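Local atomic coordinates of agglutinin (Rhizoctonia solani, PDB entry 4G9M), a protein that probably binds carbohydrates as a fungal lectin of the ricin-type beta-trefoil family, assembling as a domain-swapped dimer. Residues L5-Y10 against L49-K54; Q57-N62 against T85-L90; T67-A72 against V79-S84. All blocks are in the same frame, centred on the assembly; numbering follows the deposited sequence.

Contact 1: L5-Y10 against L49-K54; sequences LPAGTY and LKWTGK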
ATOM      1  N   LEU B   5       2.484   4.220   7.830  1.00 24.42           N
ATOM      2  CA  LEU B   5       1.694   3.183   8.477  1.00 20.29           C
ATOM      3  C   LEU B   5       2.697   2.309   9.221  1.00 20.19           C
ATOM      4  O   LEU B   5       3.275   1.394   8.635  1.00 23.71           O
ATOM      5  CB  LEU B   5       0.955   2.369   7.409  1.00 23.84           C
ATOM      6  CG  LEU B   5      -0.100   1.365   7.877  1.00 23.80           C
ATOM      7  CD1 LEU B   5      -1.336   2.109   8.398  1.00 25.07           C
ATOM      8  CD2 LEU B   5      -0.492   0.364   6.760  1.00 21.22           C
ATOM      9  N   PRO B   6       2.924   2.585  10.516  1.00 18.93           N
ATOM     10  CA  PRO B   6       3.961   1.859  11.254  1.00 18.33           C
ATOM     11  C   PRO B   6       3.485   0.487  11.700  1.00 15.97           C
ATOM     12  O   PRO B   6       2.276   0.244  11.822  1.00 20.46           O
ATOM     13  CB  PRO B   6       4.180   2.738  12.490  1.00 20.79           C
ATOM     14  CG  PRO B   6       2.834   3.379  12.710  1.00 21.66           C
ATOM     15  CD  PRO B   6       2.311   3.653  11.329  1.00 21.73           C
ATOM     16  N   ALA B   7       4.430  -0.404  11.978  1.00 20.88           N
ATOM     17  CA  ALA B   7       4.075  -1.623  12.678  1.00 18.90           C
ATOM     18  C   ALA B   7       3.460  -1.178  13.998  1.00 17.05           C
ATOM     19  O   ALA B   7       3.939  -0.225  14.627  1.00 18.64           O
ATOM     20  CB  ALA B   7       5.321  -2.475  12.931  1.00 18.83           C
ATOM     21  N   GLY B   8       2.382  -1.844  14.400  1.00 22.03           N
ATOM     22  CA  GLY B   8       1.723  -1.544  15.656  1.00 17.27           C
ATOM     23  C   GLY B   8       0.384  -2.255  15.697  1.00 20.34           C
ATOM     24  O   GLY B   8       0.108  -3.118  14.860  1.00 21.39           O
ATOM     25  N   THR B   9      -0.446  -1.894  16.664  1.00 19.24           N
ATOM     26  CA  THR B   9      -1.749  -2.519  16.828  1.00 20.19           C
ATOM     27  C   THR B   9      -2.815  -1.630  16.211  1.00 20.33           C
ATOM     28  O   THR B   9      -2.815  -0.420  16.449  1.00 18.72           O
ATOM     29  CB  THR B   9      -2.062  -2.729  18.307  1.00 23.12           C
ATOM     30  OG1 THR B   9      -1.055  -3.567  18.887  1.00 22.00           O
ATOM     31  CG2 THR B   9      -3.443  -3.358  18.494  1.00 24.92           C
ATOM     32  N   TYR B  10      -3.730  -2.236  15.448  1.00 16.04           N
ATOM     33  CA  TYR B  10      -4.771  -1.485  14.753  1.00 15.97           C
ATOM     34  C   TYR B  10      -6.186  -1.998  15.007  1.00 16.78           C
ATOM     35  O   TYR B  10      -6.396  -3.195  15.228  1.00 20.34           O
ATOM     36  CB  TYR B  10      -4.510  -1.507  13.249  1.00 15.84           C
ATOM     37  CG  TYR B  10      -3.307  -0.704  12.800  1.00 16.78           C
ATOM     38  CD1 TYR B  10      -2.023  -1.238  12.851  1.00 17.42           C
ATOM     39  CD2 TYR B  10      -3.460   0.585  12.319  1.00 24.07           C
ATOM     40  CE1 TYR B  10      -0.920  -0.489  12.435  1.00 17.00           C
ATOM     41  CE2 TYR B  10      -2.376   1.335  11.907  1.00 21.07           C
ATOM     42  CZ  TYR B  10      -1.117   0.794  11.962  1.00 19.72           C
ATOM     43  OH  TYR B  10      -0.073   1.563  11.527  1.00 19.33           O
ATOM     44  N   LEU B  49       0.124  -5.409  13.205  1.00 16.57           N
ATOM     45  CA  LEU B  49       0.693  -5.311  11.872  1.00 17.91           C
ATOM     46  C   LEU B  49       2.210  -5.403  12.005  1.00 19.59           C
ATOM     47  O   LEU B  49       2.813  -4.626  12.731  1.00 18.47           O
ATOM     48  CB  LEU B  49       0.293  -3.975  11.222  1.00 15.21           C
ATOM     49  CG  LEU B  49       0.916  -3.645   9.868  1.00 14.34           C
ATOM     50  CD1 LEU B  49       0.332  -4.564   8.796  1.00 17.99           C
ATOM     51  CD2 LEU B  49       0.683  -2.185   9.501  1.00 17.60           C
ATOM     52  N   LYS B  50       2.819  -6.357  11.309  1.00 17.95           N
ATOM     53  CA  LYS B  50       4.260  -6.559  11.397  1.00 16.62           C
ATOM     54  C   LYS B  50       4.816  -6.984  10.045  1.00 17.12           C
ATOM     55  O   LYS B  50       4.251  -7.867   9.394  1.00 18.88           O
ATOM     56  CB  LYS B  50       4.577  -7.627  12.440  1.00 17.76           C
ATOM     57  CG  LYS B  50       6.042  -7.707  12.825  1.00 22.32           C
ATOM     58  CD  LYS B  50       6.288  -8.810  13.823  1.00 22.18           C
ATOM     59  CE  LYS B  50       7.773  -8.900  14.152  1.00 26.43           C
ATOM     60  NZ  LYS B  50       8.076 -10.088  14.992  1.00 40.96           N
ATOM     61  N   TRP B  51       5.925  -6.374   9.634  1.00 19.09           N
ATOM     62  CA  TRP B  51       6.592  -6.765   8.391  1.00 18.33           C
ATOM     63  C   TRP B  51       7.373  -8.068   8.584  1.00 20.42           C
ATOM     64  O   TRP B  51       8.006  -8.260   9.619  1.00 20.10           O
ATOM     65  CB  TRP B  51       7.467  -5.613   7.853  1.00 17.73           C
ATOM     66  CG  TRP B  51       6.659  -4.685   7.000  1.00 18.04           C
ATOM     67  CD1 TRP B  51       6.550  -4.704   5.632  1.00 16.10           C
ATOM     68  CD2 TRP B  51       5.773  -3.658   7.457  1.00 15.94           C
ATOM     69  NE1 TRP B  51       5.670  -3.730   5.212  1.00 19.00           N
ATOM     70  CE2 TRP B  51       5.171  -3.083   6.313  1.00 19.48           C
ATOM     71  CE3 TRP B  51       5.419  -3.171   8.720  1.00 18.38           C
ATOM     72  CZ2 TRP B  51       4.250  -2.046   6.400  1.00 16.99           C
ATOM     73  CZ3 TRP B  51       4.505  -2.133   8.804  1.00 22.88           C
ATOM     74  CH2 TRP B  51       3.929  -1.581   7.648  1.00 20.35           C
ATOM     75  N   THR B  52       7.318  -8.971   7.603  1.00 21.39           N
ATOM     76  CA  THR B  52       7.885 -10.307   7.794  1.00 20.71           C
ATOM     77  C   THR B  52       9.378 -10.367   7.501  1.00 26.71           C
ATOM     78  O   THR B  52      10.072 -11.277   7.958  1.00 25.02           O
ATOM     79  CB  THR B  52       7.216 -11.334   6.881  1.00 19.97           C
ATOM     80  OG1 THR B  52       7.545 -11.016   5.532  1.00 20.48           O
ATOM     81  CG2 THR B  52       5.709 -11.293   7.035  1.00 19.32           C
ATOM     82  N   GLY B  53       9.862  -9.416   6.710  1.00 20.87           N
ATOM     83  CA  GLY B  53      11.253  -9.413   6.301  1.00 24.57           C
ATOM     84  C   GLY B  53      11.383  -9.852   4.858  1.00 29.09           C
ATOM     85  O   GLY B  53      12.471  -9.833   4.287  1.00 29.35           O
ATOM     86  N   LYS B  54      10.267 -10.273   4.273  1.00 23.55           N
ATOM     87  CA  LYS B  54      10.242 -10.628   2.862  1.00 20.73           C
ATOM     88  C   LYS B  54       9.512  -9.557   2.071  1.00 18.40           C
ATOM     89  O   LYS B  54       8.287  -9.435   2.145  1.00 20.75           O
ATOM     90  CB  LYS B  54       9.582 -11.988   2.648  1.00 24.44           C
ATOM     91  CG  LYS B  54       9.605 -12.444   1.201  1.00 25.81           C
ATOM     92  CD  LYS B  54       8.781 -13.710   1.038  1.00 24.09           C
ATOM     93  CE  LYS B  54       8.815 -14.204  -0.379  1.00 27.22           C
ATOM     94  NZ  LYS B  54       7.960 -15.418  -0.506  1.00 28.79           N
TER
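Leu49 O draws two groups of the 5-10 segment. Gly8 N gives it a long, bent hydrogen bond, 3.3 Å from Gly8 N to Leu49 O, in the carbonyl plane and on a lone pair. Ala7 CA adds a CH...O contact to the same oxygen. The return bond is shorter and almost straight: Leu49 N lies 2.8 Å from Gly8 O, with 174° at the hydrogen. Gly8 and Leu49 thus form an antiparallel hydrogen-bonded pair.

The Leu49 side chain has CG anti to the backbone N (chi1 174°), which carries CD2 in among Leu5, Pro6 and Tyr10. Leu49 CD2 lies 3.7 Å from Tyr10 CE1. It is 3.9 Å from Leu5 CD2, and the two leucines cross at about a right angle. Tyr10 OH donates to Pro6 O at 2.7 Å, on a lone pair, tying the incoming loop to the strand. Trp51 brings up the outer end of its six-membered ring. Trp51 CH2 is 3.2 Å from Leu5 O, while Ala7 CA lies in the ring plane at the edge.

In the second subunit, Ala94 packs on Leu5 and Ala95 on Trp51. Strands 8-14 and 47-51 are inner neighbours in the four-stranded antiparallel sheet of this chain, whose family is the ricin-type beta-trefoil lectins. Leu49 also packs on Val58 and Leu60 of the next strand, and Tyr10 stacks edge-to-face with Phe139 of strand 137-141.

Contact 2: Q57-N62 against T85-L90; sequences QVTLQN and TTAVPL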
ATOM      1  N   GLN B  57       6.005  -7.499   2.503  1.00 19.91           N
ATOM      2  CA  GLN B  57       4.939  -8.338   3.058  1.00 20.19           C
ATOM      3  C   GLN B  57       4.777  -8.211   4.568  1.00 18.45           C
ATOM      4  O   GLN B  57       5.759  -8.049   5.294  1.00 19.71           O
ATOM      5  CB  GLN B  57       5.147  -9.804   2.675  1.00 20.61           C
ATOM      6  CG  GLN B  57       5.238  -9.988   1.180  1.00 18.64           C
ATOM      7  CD  GLN B  57       5.396 -11.428   0.769  1.00 17.07           C
ATOM      8  OE1 GLN B  57       5.264 -12.339   1.590  1.00 21.49           O
ATOM      9  NE2 GLN B  57       5.666 -11.648  -0.510  1.00 27.17           N
ATOM     10  N   VAL B  58       3.528  -8.296   5.023  1.00 16.13           N
ATOM     11  CA  VAL B  58       3.175  -8.207   6.431  1.00 16.94           C
ATOM     12  C   VAL B  58       2.314  -9.381   6.853  1.00 17.66           C
ATOM     13  O   VAL B  58       1.840 -10.167   6.015  1.00 16.82           O
ATOM     14  CB  VAL B  58       2.364  -6.915   6.756  1.00 15.86           C
ATOM     15  CG1 VAL B  58       3.137  -5.691   6.333  1.00 18.69           C
ATOM     16  CG2 VAL B  58       0.986  -6.941   6.060  1.00 17.32           C
ATOM     17  N   THR B  59       2.118  -9.502   8.162  1.00 17.07           N
ATOM     18  CA  THR B  59       1.072 -10.357   8.704  1.00 16.28           C
ATOM     19  C   THR B  59       0.217  -9.531   9.646  1.00 18.44           C
ATOM     20  O   THR B  59       0.645  -8.462  10.112  1.00 17.65           O
ATOM     21  CB  THR B  59       1.629 -11.560   9.465  1.00 17.66           C
ATOM     22  OG1 THR B  59       2.485 -11.101  10.517  1.00 21.22           O
ATOM     23  CG2 THR B  59       2.419 -12.481   8.546  1.00 18.60           C
ATOM     24  N   LEU B  60      -0.987 -10.028   9.924  1.00 16.48           N
ATOM     25  CA  LEU B  60      -1.862  -9.423  10.920  1.00 14.64           C
ATOM     26  C   LEU B  60      -2.134 -10.464  11.981  1.00 17.37           C
ATOM     27  O   LEU B  60      -2.620 -11.551  11.666  1.00 17.18           O
ATOM     28  CB  LEU B  60      -3.175  -8.965  10.269  1.00 17.61           C
ATOM     29  CG  LEU B  60      -3.082  -7.738   9.364  1.00 15.71           C
ATOM     30  CD1 LEU B  60      -4.448  -7.472   8.736  1.00 16.33           C
ATOM     31  CD2 LEU B  60      -2.605  -6.516  10.169  1.00 19.10           C
ATOM     32  N   GLN B  61      -1.795 -10.146  13.230  1.00 16.74           N
ATOM     33  CA  GLN B  61      -1.976 -11.091  14.334  1.00 14.11           C
ATOM     34  C   GLN B  61      -3.015 -10.604  15.335  1.00 18.83           C
ATOM     35  O   GLN B  61      -2.963  -9.455  15.787  1.00 20.40           O
ATOM     36  CB  GLN B  61      -0.636 -11.330  15.037  1.00 17.94           C
ATOM     37  CG  GLN B  61      -0.706 -12.329  16.154  1.00 18.10           C
ATOM     38  CD  GLN B  61       0.618 -12.462  16.885  1.00 22.46           C
ATOM     39  OE1 GLN B  61       1.406 -11.512  16.941  1.00 30.34           O
ATOM     40  NE2 GLN B  61       0.873 -13.641  17.446  1.00 22.76           N
ATOM     41  N   ASN B  62      -3.963 -11.463  15.691  1.00 20.26           N
ATOM     42  CA  ASN B  62      -4.991 -11.064  16.653  1.00 18.96           C
ATOM     43  C   ASN B  62      -4.427 -10.869  18.057  1.00 20.38           C
ATOM     44  O   ASN B  62      -3.674 -11.708  18.554  1.00 18.36           O
ATOM     45  CB  ASN B  62      -6.150 -12.065  16.673  1.00 17.61           C
ATOM     46  CG  ASN B  62      -7.358 -11.538  17.428  1.00 21.01           C
ATOM     47  OD1 ASN B  62      -7.577 -11.876  18.599  1.00 20.74           O
ATOM     48  ND2 ASN B  62      -8.149 -10.705  16.761  1.00 19.27           N
ATOM     49  N   THR B  85      -2.745 -20.621  12.827  1.00 18.20           N
ATOM     50  CA  THR B  85      -1.366 -20.641  13.309  1.00 16.46           C
ATOM     51  C   THR B  85      -0.462 -20.396  12.082  1.00 16.50           C
ATOM     52  O   THR B  85       0.741 -20.166  12.208  1.00 20.34           O
ATOM     53  CB  THR B  85      -1.043 -21.993  13.995  1.00 23.50           C
ATOM     54  OG1 THR B  85      -2.077 -22.311  14.937  1.00 40.62           O
ATOM     55  CG2 THR B  85       0.227 -21.929  14.768  1.00 44.40           C
ATOM     56  N   THR B  86      -1.065 -20.466  10.897  1.00 15.68           N
ATOM     57  CA  THR B  86      -0.369 -20.140   9.653  1.00 15.14           C
ATOM     58  C   THR B  86      -0.886 -18.843   9.038  1.00 16.78           C
ATOM     59  O   THR B  86      -1.988 -18.793   8.474  1.00 17.16           O
ATOM     60  CB  THR B  86      -0.513 -21.268   8.605  1.00 15.44           C
ATOM     61  OG1 THR B  86      -0.119 -22.514   9.184  1.00 20.25           O
ATOM     62  CG2 THR B  86       0.389 -20.974   7.393  1.00 17.99           C
ATOM     63  N   ALA B  87      -0.090 -17.782   9.137  1.00 16.43           N
ATOM     64  CA  ALA B  87      -0.461 -16.516   8.544  1.00 15.28           C
ATOM     65  C   ALA B  87      -0.485 -16.593   7.025  1.00 17.68           C
ATOM     66  O   ALA B  87       0.393 -17.191   6.407  1.00 19.85           O
ATOM     67  CB  ALA B  87       0.522 -15.424   8.973  1.00 17.86           C
ATOM     68  N   VAL B  88      -1.497 -15.982   6.422  1.00 16.94           N
ATOM     69  CA  VAL B  88      -1.393 -15.632   5.020  1.00 14.51           C
ATOM     70  C   VAL B  88      -0.651 -14.292   4.924  1.00 17.19           C
ATOM     71  O   VAL B  88      -1.117 -13.287   5.473  1.00 16.53           O
ATOM     72  CB  VAL B  88      -2.788 -15.505   4.381  1.00 15.45           C
ATOM     73  CG1 VAL B  88      -2.711 -14.810   3.015  1.00 19.30           C
ATOM     74  CG2 VAL B  88      -3.436 -16.880   4.259  1.00 16.81           C
ATOM     75  N   PRO B  89       0.516 -14.265   4.251  1.00 20.58           N
ATOM     76  CA  PRO B  89       1.212 -12.981   4.109  1.00 16.88           C
ATOM     77  C   PRO B  89       0.426 -12.007   3.234  1.00 23.07           C
ATOM     78  O   PRO B  89      -0.206 -12.427   2.261  1.00 19.12           O
ATOM     79  CB  PRO B  89       2.540 -13.372   3.444  1.00 20.04           C
ATOM     80  CG  PRO B  89       2.184 -14.632   2.643  1.00 20.44           C
ATOM     81  CD  PRO B  89       1.215 -15.359   3.540  1.00 24.39           C
ATOM     82  N   LEU B  90       0.471 -10.721   3.588  1.00 18.75           N
ATOM     83  CA  LEU B  90      -0.375  -9.695   2.974  1.00 16.29           C
ATOM     84  C   LEU B  90       0.468  -8.530   2.457  1.00 16.09           C
ATOM     85  O   LEU B  90       1.636  -8.381   2.827  1.00 15.17           O
ATOM     86  CB  LEU B  90      -1.391  -9.151   3.994  1.00 16.71           C
ATOM     87  CG  LEU B  90      -2.183 -10.207   4.776  1.00 18.26           C
ATOM     88  CD1 LEU B  90      -2.858  -9.589   6.000  1.00 18.62           C
ATOM     89  CD2 LEU B  90      -3.206 -10.870   3.876  1.00 19.89           C
TER
HETATM   90  O   HOH W   1      -1.640 -12.505   8.145  1.00 17.72           O
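Val58 and Leu90 exchange a pair of backbone hydrogen bonds. Leu90 N lies 2.8 Å from Val58 O, and Val58 N lies 2.9 Å from Leu90 O. Both are fairly straight. This is one isolated antiparallel bridge, because the touching parts run 124° apart and soon diverge. Each carbonyl oxygen also takes a CH...O contact, Leu90 O from Gln57 CA and Val58 O from Pro89 CA.

The side chains pack around the bridge. With Val58 CG1 beside the backbone N and anti to the carbonyl carbon (chi1 -57°), the other methyl, Val58 CG2, falls between the two and meets Leu90 CB at 3.8 Å. The far end of Leu90 reaches Leu60, with Leu90 CD1 3.8 Å from Leu60 CD1. Leu90 crosses both Val58 and Leu60 at about a right angle. Gln57 lies alongside Pro89, pointing the same way, and its OE1 comes within 3.5 Å of Pro89 CB. Farther along, the methyl group of Thr59 touches that of Ala87, 3.5 Å from Thr59 CG2 to Ala87 CB.

Where the backbones part, a water joins them. It accepts from Leu60 N and donates to Val88 O, its oxygen 2.8 Å from Val88 O. The water thus satisfies a strand amide that no group of the 85-90 segment reaches directly.

Outer residues hold both segments in place. Leu60 and Val88 each form backbone hydrogen bonds with Val69, and Pro89 does so with Ala104. Tyr68 packs on Thr59 and Ala87. The contact is plain structural packing: a single antiparallel bridge fastens strand 58-62, an outermost strand of the four-stranded sheet within this chain, to the loop that leads from strand 81-84 into strand 90-94.

Contact 3: T67-A72 against V79-S84; sequences TYVGTA and VNVVGS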
ATOM      1  N   THR B  67      -3.237 -15.769  17.178  1.00 18.84           N
ATOM      2  CA  THR B  67      -3.238 -16.376  15.852  1.00 17.63           C
ATOM      3  C   THR B  67      -3.316 -15.307  14.771  1.00 17.77           C
ATOM      4  O   THR B  67      -3.557 -14.128  15.055  1.00 19.61           O
ATOM      5  CB  THR B  67      -4.360 -17.405  15.680  1.00 19.74           C
ATOM      6  OG1 THR B  67      -5.634 -16.802  15.944  1.00 17.88           O
ATOM      7  CG2 THR B  67      -4.154 -18.577  16.623  1.00 22.56           C
ATOM      8  N   TYR B  68      -3.118 -15.727  13.530  1.00 18.97           N
ATOM      9  CA  TYR B  68      -2.957 -14.791  12.436  1.00 16.90           C
ATOM     10  C   TYR B  68      -4.118 -14.819  11.463  1.00 19.98           C
ATOM     11  O   TYR B  68      -4.849 -15.814  11.359  1.00 19.78           O
ATOM     12  CB  TYR B  68      -1.683 -15.125  11.666  1.00 17.41           C
ATOM     13  CG  TYR B  68      -0.419 -14.964  12.466  1.00 18.60           C
ATOM     14  CD1 TYR B  68       0.028 -15.976  13.308  1.00 17.65           C
ATOM     15  CD2 TYR B  68       0.323 -13.774  12.409  1.00 17.32           C
ATOM     16  CE1 TYR B  68       1.196 -15.830  14.048  1.00 20.67           C
ATOM     17  CE2 TYR B  68       1.494 -13.621  13.156  1.00 17.89           C
ATOM     18  CZ  TYR B  68       1.921 -14.647  13.964  1.00 21.86           C
ATOM     19  OH  TYR B  68       3.078 -14.501  14.704  1.00 22.65           O
ATOM     20  N   VAL B  69      -4.263 -13.733  10.714  1.00 16.49           N
ATOM     21  CA  VAL B  69      -5.167 -13.738   9.562  1.00 17.45           C
ATOM     22  C   VAL B  69      -4.681 -14.788   8.584  1.00 17.95           C
ATOM     23  O   VAL B  69      -3.554 -14.716   8.090  1.00 18.41           O
ATOM     24  CB  VAL B  69      -5.199 -12.372   8.862  1.00 16.22           C
ATOM     25  CG1 VAL B  69      -5.831 -12.475   7.453  1.00 19.92           C
ATOM     26  CG2 VAL B  69      -5.949 -11.374   9.739  1.00 22.34           C
ATOM     27  N   GLY B  70      -5.537 -15.765   8.316  1.00 15.97           N
ATOM     28  CA  GLY B  70      -5.175 -16.873   7.459  1.00 17.68           C
ATOM     29  C   GLY B  70      -6.355 -17.294   6.622  1.00 16.59           C
ATOM     30  O   GLY B  70      -7.264 -16.497   6.345  1.00 20.59           O
ATOM     31  N   THR B  71      -6.349 -18.552   6.206  1.00 17.04           N
ATOM     32  CA  THR B  71      -7.392 -19.036   5.308  1.00 18.37           C
ATOM     33  C   THR B  71      -7.891 -20.433   5.682  1.00 17.30           C
ATOM     34  O   THR B  71      -7.153 -21.249   6.228  1.00 19.99           O
ATOM     35  CB  THR B  71      -6.919 -18.997   3.837  1.00 18.49           C
ATOM     36  OG1 THR B  71      -7.991 -19.376   2.956  1.00 19.85           O
ATOM     37  CG2 THR B  71      -5.735 -19.924   3.637  1.00 19.50           C
ATOM     38  N   ALA B  72      -9.166 -20.670   5.390  1.00 17.98           N
ATOM     39  CA  ALA B  72      -9.825 -21.962   5.586  1.00 19.43           C
ATOM     40  C   ALA B  72      -9.396 -23.029   4.585  1.00 23.71           C
ATOM     41  O   ALA B  72      -9.451 -24.219   4.890  1.00 21.83           O
ATOM     42  CB  ALA B  72     -11.327 -21.773   5.485  1.00 20.52           C
ATOM     43  N   VAL B  79     -13.646 -17.988  -0.209  1.00 17.73           N
ATOM     44  CA  VAL B  79     -13.019 -18.773   0.841  1.00 16.07           C
ATOM     45  C   VAL B  79     -12.950 -17.937   2.121  1.00 23.05           C
ATOM     46  O   VAL B  79     -12.613 -16.759   2.074  1.00 22.28           O
ATOM     47  CB  VAL B  79     -11.604 -19.275   0.415  1.00 16.81           C
ATOM     48  CG1 VAL B  79     -10.844 -19.870   1.589  1.00 19.58           C
ATOM     49  CG2 VAL B  79     -11.728 -20.319  -0.708  1.00 18.82           C
ATOM     50  N   ASN B  80     -13.297 -18.537   3.256  1.00 19.81           N
ATOM     51  CA  ASN B  80     -13.282 -17.831   4.530  1.00 20.56           C
ATOM     52  C   ASN B  80     -11.905 -17.344   4.979  1.00 16.93           C
ATOM     53  O   ASN B  80     -10.917 -18.081   4.942  1.00 18.02           O
ATOM     54  CB  ASN B  80     -13.881 -18.703   5.641  1.00 26.84           C
ATOM     55  CG  ASN B  80     -15.388 -18.833   5.540  1.00 38.51           C
ATOM     56  OD1 ASN B  80     -16.128 -18.146   6.243  1.00 49.10           O
ATOM     57  ND2 ASN B  80     -15.849 -19.721   4.669  1.00 48.78           N
ATOM     58  N   VAL B  81     -11.859 -16.097   5.432  1.00 18.12           N
ATOM     59  CA  VAL B  81     -10.721 -15.601   6.191  1.00 17.69           C
ATOM     60  C   VAL B  81     -10.908 -16.064   7.635  1.00 17.33           C
ATOM     61  O   VAL B  81     -11.979 -15.898   8.209  1.00 19.45           O
ATOM     62  CB  VAL B  81     -10.642 -14.072   6.123  1.00 15.18           C
ATOM     63  CG1 VAL B  81      -9.478 -13.558   6.942  1.00 18.74           C
ATOM     64  CG2 VAL B  81     -10.512 -13.633   4.664  1.00 14.82           C
ATOM     65  N   VAL B  82      -9.874 -16.669   8.208  1.00 18.87           N
ATOM     66  CA  VAL B  82      -9.989 -17.293   9.523  1.00 15.33           C
ATOM     67  C   VAL B  82      -8.723 -17.089  10.339  1.00 19.63           C
ATOM     68  O   VAL B  82      -7.659 -16.767   9.789  1.00 19.57           O
ATOM     69  CB  VAL B  82     -10.233 -18.815   9.414  1.00 18.04           C
ATOM     70  CG1 VAL B  82     -11.560 -19.116   8.694  1.00 18.53           C
ATOM     71  CG2 VAL B  82      -9.044 -19.521   8.737  1.00 19.23           C
ATOM     72  N   GLY B  83      -8.837 -17.271  11.654  1.00 19.18           N
ATOM     73  CA  GLY B  83      -7.672 -17.250  12.524  1.00 17.26           C
ATOM     74  C   GLY B  83      -6.886 -18.538  12.368  1.00 20.16           C
ATOM     75  O   GLY B  83      -7.461 -19.626  12.363  1.00 20.84           O
ATOM     76  N   SER B  84      -5.565 -18.427  12.250  1.00 19.20           N
ATOM     77  CA  SER B  84      -4.742 -19.593  11.917  1.00 16.77           C
ATOM     78  C   SER B  84      -3.369 -19.479  12.555  1.00 16.31           C
ATOM     79  O   SER B  84      -2.878 -18.375  12.787  1.00 17.07           O
ATOM     80  CB  SER B  84      -4.577 -19.702  10.399  1.00 17.62           C
ATOM     81  OG  SER B  84      -3.849 -20.868  10.027  1.00 20.58           O
TER
HETATM   82  O   HOH W   2      -3.798 -20.038   6.734  1.00 17.35           O
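The Tyr68 ring meets Ser84 O at its edge, in the ring plane, with Tyr68 CD1 3.8 Å from Ser84 O. The same oxygen accepts a nearly straight hydrogen bond from Tyr68 N, 2.8 Å from Tyr68 N to Ser84 O. Ser84 N returns a bond to Tyr68 O.

Further on, Gly70 N lies 2.8 Å from Val82 O, nearly in line with that carbonyl. The reverse bond is less regular: Val82 N approaches Gly70 O from above its carbonyl plane, 63° out of it. Ala72 N closes the series on Asn80 O at 3.2 Å. Gly70, with no side chain, lets Ser84 CB settle 4.1 Å from Gly70 CA. Val82 CG2 presses against the backbone near Ala72. On the other face, Val69 CG1 touches Val81 CG1 at 3.8 Å. A water accepts from Thr71 N and donates weakly to Ser84 OG, whose stronger partner is Glu30.

The two segments form a beta hairpin. The chain turns a corner at Val69, so the parts before and after it serve different sheets or faces. Val69 and Val81 pack inward on Ile34 of strand 32-37 and on Tyr126 of strand 122-128.

How the contacts relate
Contacts 1 and 2 lie side by side, their centres 10 Å apart, and touch through neighbouring strands 47-51 and 58-62 of one sheet. Contacts 2 and 3 are 9 Å apart and meet where strand 68-71 runs beside 58-62. Contacts 1 and 3 do not touch; their centres are 18 Å apart. Along the chain contact 1 closes first. The hairpin of contact 3 then falls wholly between the two segments of contact 2. Contact 2 thus lies between the four-stranded sheet and the hairpin, touching both contact 1 and contact 3. Together they connect successive strands of a chain whose family is the ricin-type beta-trefoil lectins.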